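Local structure of DyP2 (Amycolatopsis sp. ATCC 39116, 4G2C) at residues D134-L148 against N411-N425. The protein is a haem-containing dye-decolourising peroxidase from a lignin-reactive bacterium, probably oxidising dyes and lignin-related compounds, and carries a manganese(II) site. Numbering follows the deposited sequence.
Sequences DPSFTAGAKAAVEKL and NLGNQFEFTQQIWAN. With HEM (protoporphyrin IX containing Fe), chain C; ACT (acetate ion), chain B; ACT (acetate ion), chain M; ACT (acetate ion), chain E.
Leu148 fits as a knob into a hole formed by Phe416, Glu417, Gln420 and Gln421, the tightly packed part of this contact. Its two methyls divide the work: CD1 meets CE2 of Phe416 near the ring plane, at the edge (4.0 Å), while CD2 of Leu148 lies 4.0 Å from Gln420 CG. Arg274 and Tyr481, from two strands, touch the same leucine. At the backbone end, Asn425 ND2 donates to Leu148 O (2.8 Å) from well above the carbonyl plane, and a water links that ND2 to Lys147 O.

Glu417 extends from its helix, CG anti to the carbonyl carbon (chi1 -63°), and its OE1 is gripped twice. Ser136 OG donates to Glu417 OE1 at 2.7 Å, and Lys147 NZ forms a salt bridge to the same OE1 at 2.5 Å, from opposite faces of the carboxylate plane, which should restrain rotation of the Glu417 carboxylate. Farther along, Asp134 caps helix 135-139 through OD1, while its OD2 takes a weak bond from Leu412 N (3.1 Å).

The looser side lies round exposed Lys147, whose extended chain crosses Gln421 at about a right angle; Lys147 NZ also donates to O of the chain M acetate (3.1 Å), probably from the crystallisation liquor. Behind Leu148, Phe416 CE1 approaches haem CBC at 3.5 Å. With one flank helix 416-424 packs on 134-148, part of the DyP alpha+beta barrel domain, ferredoxin-like in this family; with Phe416, Thr419 and Gln420 it lines the haem pocket, as befits a DyP-type peroxidase.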
loop_
_atom_site.group_PDB
_atom_site.type_symbol
_atom_site.label_atom_id
_atom_site.label_comp_id
_atom_site.label_asym_id
_atom_site.label_seq_id
_atom_site.Cartn_x
_atom_site.Cartn_y
_atom_site.Cartn_z
ATOM N N ASP A 134 -11.445 -16.319 1.344
ATOM C CA ASP A 134 -10.539 -15.813 2.374
ATOM C C ASP A 134 -11.347 -15.446 3.634
ATOM O O ASP A 134 -12.313 -14.687 3.560
ATOM C CB ASP A 134 -9.738 -14.612 1.880
ATOM C CG ASP A 134 -8.872 -14.015 2.970
ATOM O OD1 ASP A 134 -9.420 -13.308 3.842
ATOM O OD2 ASP A 134 -7.647 -14.261 2.974
ATOM N N PRO A 135 -10.966 -16.002 4.789
ATOM C CA PRO A 135 -11.753 -15.790 6.012
ATOM C C PRO A 135 -11.705 -14.357 6.571
ATOM O O PRO A 135 -12.633 -13.970 7.270
ATOM C CB PRO A 135 -11.157 -16.805 6.999
ATOM C CG PRO A 135 -9.774 -17.031 6.531
ATOM C CD PRO A 135 -9.807 -16.888 5.017
ATOM N N SER A 136 -10.672 -13.581 6.264
ATOM C CA SER A 136 -10.644 -12.181 6.685
ATOM C C SER A 136 -11.602 -11.382 5.834
ATOM O O SER A 136 -12.385 -10.569 6.342
ATOM C CB SER A 136 -9.241 -11.604 6.557
ATOM O OG SER A 136 -8.330 -12.411 7.271
ATOM N N PHE A 137 -11.531 -11.620 4.530
ATOM C CA PHE A 137 -12.494 -11.064 3.594
ATOM C C PHE A 137 -13.917 -11.372 4.022
ATOM O O PHE A 137 -14.755 -10.472 4.078
ATOM C CB PHE A 137 -12.250 -11.607 2.187
ATOM C CG PHE A 137 -13.345 -11.269 1.205
ATOM C CD1 PHE A 137 -13.485 -9.981 0.717
ATOM C CD2 PHE A 137 -14.215 -12.242 0.761
ATOM C CE1 PHE A 137 -14.465 -9.681 -0.199
ATOM C CE2 PHE A 137 -15.203 -11.947 -0.143
ATOM C CZ PHE A 137 -15.336 -10.667 -0.628
ATOM N N THR A 138 -14.192 -12.637 4.328
ATOM C CA THR A 138 -15.561 -13.028 4.658
ATOM C C THR A 138 -16.067 -12.306 5.917
ATOM O O THR A 138 -17.206 -11.818 5.950
ATOM C CB THR A 138 -15.765 -14.583 4.775
ATOM O OG1 THR A 138 -15.240 -15.064 6.004
ATOM C CG2 THR A 138 -15.108 -15.322 3.647
ATOM N N ALA A 139 -15.216 -12.234 6.939
ATOM C CA ALA A 139 -15.589 -11.632 8.216
ATOM C C ALA A 139 -15.714 -10.118 8.124
ATOM O O ALA A 139 -16.519 -9.519 8.831
ATOM C CB ALA A 139 -14.580 -12.013 9.298
ATOM N N GLY A 140 -14.897 -9.502 7.266
ATOM C CA GLY A 140 -14.923 -8.061 7.086
ATOM C C GLY A 140 -13.947 -7.351 8.007
ATOM O O GLY A 140 -13.583 -7.871 9.061
ATOM N N ALA A 141 -13.517 -6.157 7.609
ATOM C CA ALA A 141 -12.559 -5.396 8.397
ATOM C C ALA A 141 -13.081 -5.006 9.790
ATOM O O ALA A 141 -12.300 -4.884 10.730
ATOM C CB ALA A 141 -12.090 -4.160 7.625
ATOM N N LYS A 142 -14.388 -4.795 9.934
ATOM C CA LYS A 142 -14.909 -4.461 11.264
ATOM C C LYS A 142 -14.598 -5.578 12.262
ATOM O O LYS A 142 -14.409 -5.312 13.448
ATOM C CB LYS A 142 -16.406 -4.206 11.242
ATOM C CG LYS A 142 -16.828 -3.009 10.428
ATOM C CD LYS A 142 -18.346 -2.948 10.329
ATOM C CE LYS A 142 -18.776 -1.692 9.597
ATOM N NZ LYS A 142 -18.839 -1.921 8.126
ATOM N N ALA A 143 -14.539 -6.820 11.780
ATOM C CA ALA A 143 -14.268 -7.974 12.644
ATOM C C ALA A 143 -12.788 -8.151 12.940
ATOM O O ALA A 143 -12.419 -8.929 13.808
ATOM C CB ALA A 143 -14.810 -9.253 12.014
ATOM N N ALA A 144 -11.947 -7.438 12.196
ATOM C CA ALA A 144 -10.502 -7.553 12.333
ATOM C C ALA A 144 -9.972 -6.614 13.424
ATOM O O ALA A 144 -8.804 -6.650 13.773
ATOM C CB ALA A 144 -9.851 -7.238 11.003
ATOM N N VAL A 145 -10.847 -5.770 13.955
ATOM C CA VAL A 145 -10.436 -4.710 14.863
ATOM C C VAL A 145 -9.598 -5.193 16.053
ATOM O O VAL A 145 -8.568 -4.598 16.398
ATOM C CB VAL A 145 -11.657 -3.912 15.364
ATOM C CG1 VAL A 145 -11.333 -3.205 16.663
ATOM C CG2 VAL A 145 -12.104 -2.919 14.301
ATOM N N GLU A 146 -10.029 -6.273 16.683
ATOM C CA GLU A 146 -9.301 -6.776 17.835
ATOM C C GLU A 146 -7.893 -7.246 17.473
ATOM O O GLU A 146 -6.924 -6.853 18.118
ATOM C CB GLU A 146 -10.077 -7.894 18.525
ATOM C CG GLU A 146 -10.155 -7.715 20.021
ATOM C CD GLU A 146 -10.709 -8.944 20.723
ATOM O OE1 GLU A 146 -11.945 -9.161 20.668
ATOM O OE2 GLU A 146 -9.900 -9.690 21.330
ATOM N N LYS A 147 -7.761 -8.077 16.445
ATOM C CA LYS A 147 -6.446 -8.664 16.186
ATOM C C LYS A 147 -5.415 -7.646 15.654
ATOM O O LYS A 147 -4.204 -7.849 15.797
ATOM C CB LYS A 147 -6.557 -9.879 15.268
ATOM C CG LYS A 147 -6.810 -9.539 13.812
ATOM C CD LYS A 147 -6.977 -10.804 12.978
ATOM C CE LYS A 147 -7.307 -10.466 11.542
ATOM N NZ LYS A 147 -7.599 -11.687 10.724
ATOM N N LEU A 148 -5.898 -6.548 15.077
ATOM C CA LEU A 148 -5.022 -5.512 14.524
ATOM C C LEU A 148 -4.754 -4.398 15.532
ATOM O O LEU A 148 -3.937 -3.496 15.283
ATOM C CB LEU A 148 -5.643 -4.906 13.260
ATOM C CG LEU A 148 -5.948 -5.902 12.138
ATOM C CD1 LEU A 148 -6.661 -5.215 10.973
ATOM C CD2 LEU A 148 -4.669 -6.593 11.674
ATOM N N ASN A 411 -3.929 -13.379 -0.233
ATOM C CA ASN A 411 -4.267 -13.979 1.057
ATOM C C ASN A 411 -4.151 -12.885 2.116
ATOM O O ASN A 411 -3.053 -12.544 2.553
ATOM C CB ASN A 411 -3.318 -15.143 1.375
ATOM C CG ASN A 411 -3.603 -15.801 2.732
ATOM O OD1 ASN A 411 -4.015 -15.146 3.687
ATOM N ND2 ASN A 411 -3.363 -17.099 2.819
ATOM N N LEU A 412 -5.290 -12.315 2.496
ATOM C CA LEU A 412 -5.318 -11.166 3.401
ATOM C C LEU A 412 -4.716 -11.485 4.761
ATOM O O LEU A 412 -4.028 -10.662 5.356
ATOM C CB LEU A 412 -6.756 -10.640 3.574
ATOM C CG LEU A 412 -7.298 -9.782 2.438
ATOM C CD1 LEU A 412 -8.831 -9.624 2.560
ATOM C CD2 LEU A 412 -6.603 -8.417 2.398
ATOM N N GLY A 413 -4.986 -12.679 5.273
ATOM C CA GLY A 413 -4.468 -13.021 6.581
ATOM C C GLY A 413 -2.957 -13.130 6.550
ATOM O O GLY A 413 -2.271 -12.808 7.530
ATOM N N ASN A 414 -2.417 -13.593 5.428
ATOM C CA ASN A 414 -0.988 -13.898 5.384
ATOM C C ASN A 414 -0.154 -12.742 4.852
ATOM O O ASN A 414 1.065 -12.840 4.781
ATOM C CB ASN A 414 -0.719 -15.149 4.539
ATOM C CG ASN A 414 0.695 -15.698 4.733
ATOM O OD1 ASN A 414 1.149 -15.899 5.866
ATOM N ND2 ASN A 414 1.393 -15.934 3.630
ATOM N N GLN A 415 -0.823 -11.661 4.464
ATOM C CA GLN A 415 -0.149 -10.556 3.805
ATOM C C GLN A 415 -0.408 -9.240 4.542
ATOM O O GLN A 415 0.381 -8.885 5.424
ATOM C CB GLN A 415 -0.505 -10.491 2.310
ATOM C CG GLN A 415 0.298 -11.466 1.458
ATOM C CD GLN A 415 -0.131 -11.467 0.011
ATOM O OE1 GLN A 415 -1.284 -11.764 -0.299
ATOM N NE2 GLN A 415 0.788 -11.105 -0.888
ATOM N N PHE A 416 -1.500 -8.529 4.239
ATOM C CA PHE A 416 -1.725 -7.285 4.990
ATOM C C PHE A 416 -1.814 -7.528 6.491
ATOM O O PHE A 416 -1.104 -6.891 7.260
ATOM C CB PHE A 416 -2.957 -6.480 4.572
ATOM C CG PHE A 416 -3.367 -5.481 5.631
ATOM C CD1 PHE A 416 -2.636 -4.314 5.818
ATOM C CD2 PHE A 416 -4.428 -5.752 6.492
ATOM C CE1 PHE A 416 -2.963 -3.417 6.819
ATOM C CE2 PHE A 416 -4.775 -4.858 7.499
ATOM C CZ PHE A 416 -4.038 -3.684 7.662
ATOM N N GLU A 417 -2.704 -8.432 6.904
ATOM C CA GLU A 417 -2.904 -8.684 8.333
ATOM C C GLU A 417 -1.694 -9.259 9.041
ATOM O O GLU A 417 -1.422 -8.903 10.173
ATOM C CB GLU A 417 -4.116 -9.575 8.580
ATOM C CG GLU A 417 -5.426 -8.954 8.132
ATOM C CD GLU A 417 -6.592 -9.826 8.491
ATOM O OE1 GLU A 417 -6.372 -11.058 8.627
ATOM O OE2 GLU A 417 -7.708 -9.279 8.668
ATOM N N PHE A 418 -0.981 -10.170 8.383
ATOM C CA PHE A 418 0.269 -10.686 8.927
ATOM C C PHE A 418 1.218 -9.516 9.215
ATOM O O PHE A 418 1.766 -9.384 10.318
ATOM C CB PHE A 418 0.913 -11.672 7.925
ATOM C CG PHE A 418 1.929 -12.605 8.542
ATOM C CD1 PHE A 418 3.265 -12.231 8.656
ATOM C CD2 PHE A 418 1.545 -13.858 9.016
ATOM C CE1 PHE A 418 4.210 -13.098 9.226
ATOM C CE2 PHE A 418 2.471 -14.730 9.594
ATOM C CZ PHE A 418 3.810 -14.344 9.700
ATOM N N THR A 419 1.414 -8.664 8.212
ATOM C CA THR A 419 2.388 -7.571 8.297
ATOM C C THR A 419 2.028 -6.592 9.419
ATOM O O THR A 419 2.885 -6.183 10.213
ATOM C CB THR A 419 2.492 -6.825 6.952
ATOM O OG1 THR A 419 3.038 -7.708 5.956
ATOM C CG2 THR A 419 3.362 -5.578 7.074
ATOM N N GLN A 420 0.745 -6.250 9.500
ATOM C CA GLN A 420 0.249 -5.328 10.520
ATOM C C GLN A 420 0.300 -5.971 11.900
ATOM O O GLN A 420 0.790 -5.370 12.868
ATOM C CB GLN A 420 -1.195 -4.924 10.216
ATOM C CG GLN A 420 -1.753 -3.915 11.195
ATOM C CD GLN A 420 -1.110 -2.556 11.025
ATOM O OE1 GLN A 420 -1.159 -1.975 9.939
ATOM N NE2 GLN A 420 -0.493 -2.042 12.091
ATOM N N GLN A 421 -0.201 -7.197 11.989
ATOM C CA GLN A 421 -0.335 -7.863 13.289
ATOM C C GLN A 421 0.957 -8.519 13.793
ATOM O O GLN A 421 1.434 -8.210 14.883
ATOM C CB GLN A 421 -1.478 -8.888 13.275
ATOM C CG GLN A 421 -1.635 -9.607 14.624
ATOM C CD GLN A 421 -2.644 -10.750 14.617
ATOM O OE1 GLN A 421 -3.466 -10.879 13.713
ATOM N NE2 GLN A 421 -2.577 -11.591 15.643
ATOM N N ILE A 422 1.520 -9.413 12.988
ATOM C CA ILE A 422 2.633 -10.268 13.401
ATOM C C ILE A 422 3.994 -9.583 13.291
ATOM O O ILE A 422 4.974 -10.031 13.881
ATOM C CB ILE A 422 2.684 -11.532 12.517
ATOM C CG1 ILE A 422 1.304 -12.182 12.470
ATOM C CG2 ILE A 422 3.791 -12.499 12.983
ATOM C CD1 ILE A 422 0.893 -12.827 13.787
ATOM N N TRP A 423 4.062 -8.514 12.506
ATOM C CA TRP A 423 5.311 -7.786 12.336
ATOM C C TRP A 423 5.236 -6.398 12.984
ATOM O O TRP A 423 5.898 -6.137 13.999
ATOM C CB TRP A 423 5.692 -7.700 10.856
ATOM C CG TRP A 423 6.204 -9.016 10.284
ATOM C CD1 TRP A 423 6.424 -10.189 10.978
ATOM C CD2 TRP A 423 6.581 -9.285 8.918
ATOM N NE1 TRP A 423 6.906 -11.156 10.121
ATOM C CE2 TRP A 423 7.008 -10.630 8.857
ATOM C CE3 TRP A 423 6.599 -8.520 7.741
ATOM C CZ2 TRP A 423 7.449 -11.223 7.669
ATOM C CZ3 TRP A 423 7.034 -9.113 6.561
ATOM C CH2 TRP A 423 7.459 -10.452 6.539
ATOM N N ALA A 424 4.407 -5.525 12.423
ATOM C CA ALA A 424 4.371 -4.133 12.871
ATOM C C ALA A 424 3.998 -4.013 14.354
ATOM O O ALA A 424 4.712 -3.361 15.127
ATOM C CB ALA A 424 3.438 -3.293 11.991
ATOM N N ASN A 425 2.896 -4.652 14.742
ATOM C CA ASN A 425 2.390 -4.558 16.103
ATOM C C ASN A 425 3.177 -5.403 17.094
ATOM O O ASN A 425 2.932 -5.346 18.289
ATOM C CB ASN A 425 0.929 -5.007 16.173
ATOM C CG ASN A 425 -0.019 -4.049 15.476
ATOM O OD1 ASN A 425 0.388 -3.005 14.954
ATOM N ND2 ASN A 425 -1.289 -4.420 15.432
HETATM C CHA HEM C . 7.381 1.423 2.710
HETATM C CHB HEM C . 5.235 5.197 4.895
HETATM C CHC HEM C . 1.402 2.438 6.031
HETATM C CHD HEM C . 3.879 -1.452 4.564
HETATM C C1A HEM C . 7.131 2.688 3.185
HETATM C C2A HEM C . 7.997 3.836 3.006
HETATM C C3A HEM C . 7.397 4.872 3.606
HETATM C C4A HEM C . 6.140 4.420 4.179
HETATM C CMA HEM C . 7.932 6.311 3.687
HETATM C CAA HEM C . 9.354 3.822 2.249
HETATM C CBA HEM C . 9.101 4.002 0.749
HETATM C CGA HEM C . 8.807 2.689 0.061
HETATM O O1A HEM C . 9.601 1.736 0.172
HETATM O O2A HEM C . 7.765 2.575 -0.618
HETATM C C1B HEM C . 4.009 4.803 5.411
HETATM C C2B HEM C . 3.026 5.628 6.111
HETATM C C3B HEM C . 1.971 4.846 6.415
HETATM C C4B HEM C . 2.235 3.521 5.910
HETATM C CMB HEM C . 3.205 7.129 6.452
HETATM C CAB HEM C . 0.655 5.214 7.135
HETATM C CBB HEM C . 0.240 6.481 7.202
HETATM C C1C HEM C . 1.775 1.132 5.803
HETATM C C2C HEM C . 1.030 -0.050 6.207
HETATM C C3C HEM C . 1.716 -1.124 5.780
HETATM C C4C HEM C . 2.909 -0.651 5.106
HETATM C CMC HEM C . -0.333 -0.054 6.956
HETATM C CAC HEM C . 1.360 -2.615 5.994
HETATM C CBC HEM C . 0.528 -3.002 6.974
HETATM C C1D HEM C . 5.008 -1.041 3.887
HETATM C C2D HEM C . 5.865 -1.924 3.140
HETATM C C3D HEM C . 6.933 -1.009 2.559
HETATM C C4D HEM C . 6.637 0.312 3.016
HETATM C CMD HEM C . 5.710 -3.444 2.964
HETATM C CAD HEM C . 8.121 -1.395 1.700
HETATM C CBD HEM C . 9.096 -2.021 2.675
HETATM C CGD HEM C . 10.209 -2.541 1.809
HETATM O O1D HEM C . 9.909 -3.354 0.895
HETATM O O2D HEM C . 11.369 -2.095 2.017
HETATM N NA HEM C . 6.015 3.076 3.888
HETATM N NB HEM C . 3.480 3.531 5.310
HETATM N NC HEM C . 2.919 0.726 5.134
HETATM N ND HEM C . 5.497 0.256 3.787
HETATM FE FE HEM C . 4.557 1.940 4.714
HETATM C C ACT B . -11.072 -10.661 10.360
HETATM O O ACT B . -11.620 -10.090 9.359
HETATM O OXT ACT B . -9.817 -10.653 10.408
HETATM C CH3 ACT B . -11.855 -11.344 11.455
HETATM C C ACT M . -3.443 -12.834 11.167
HETATM O O ACT M . -4.625 -12.441 11.382
HETATM O OXT ACT M . -2.986 -13.746 11.898
HETATM C CH3 ACT M . -2.602 -12.271 10.075
HETATM C C ACT E . 0.925 -15.452 -0.304
HETATM O O ACT E . 1.958 -16.030 -0.745
HETATM O OXT ACT E . 0.803 -15.264 0.935
HETATM C CH3 ACT E . -0.138 -14.988 -1.236
HETATM O O HOH W 1 -2.195 -6.554 16.936
#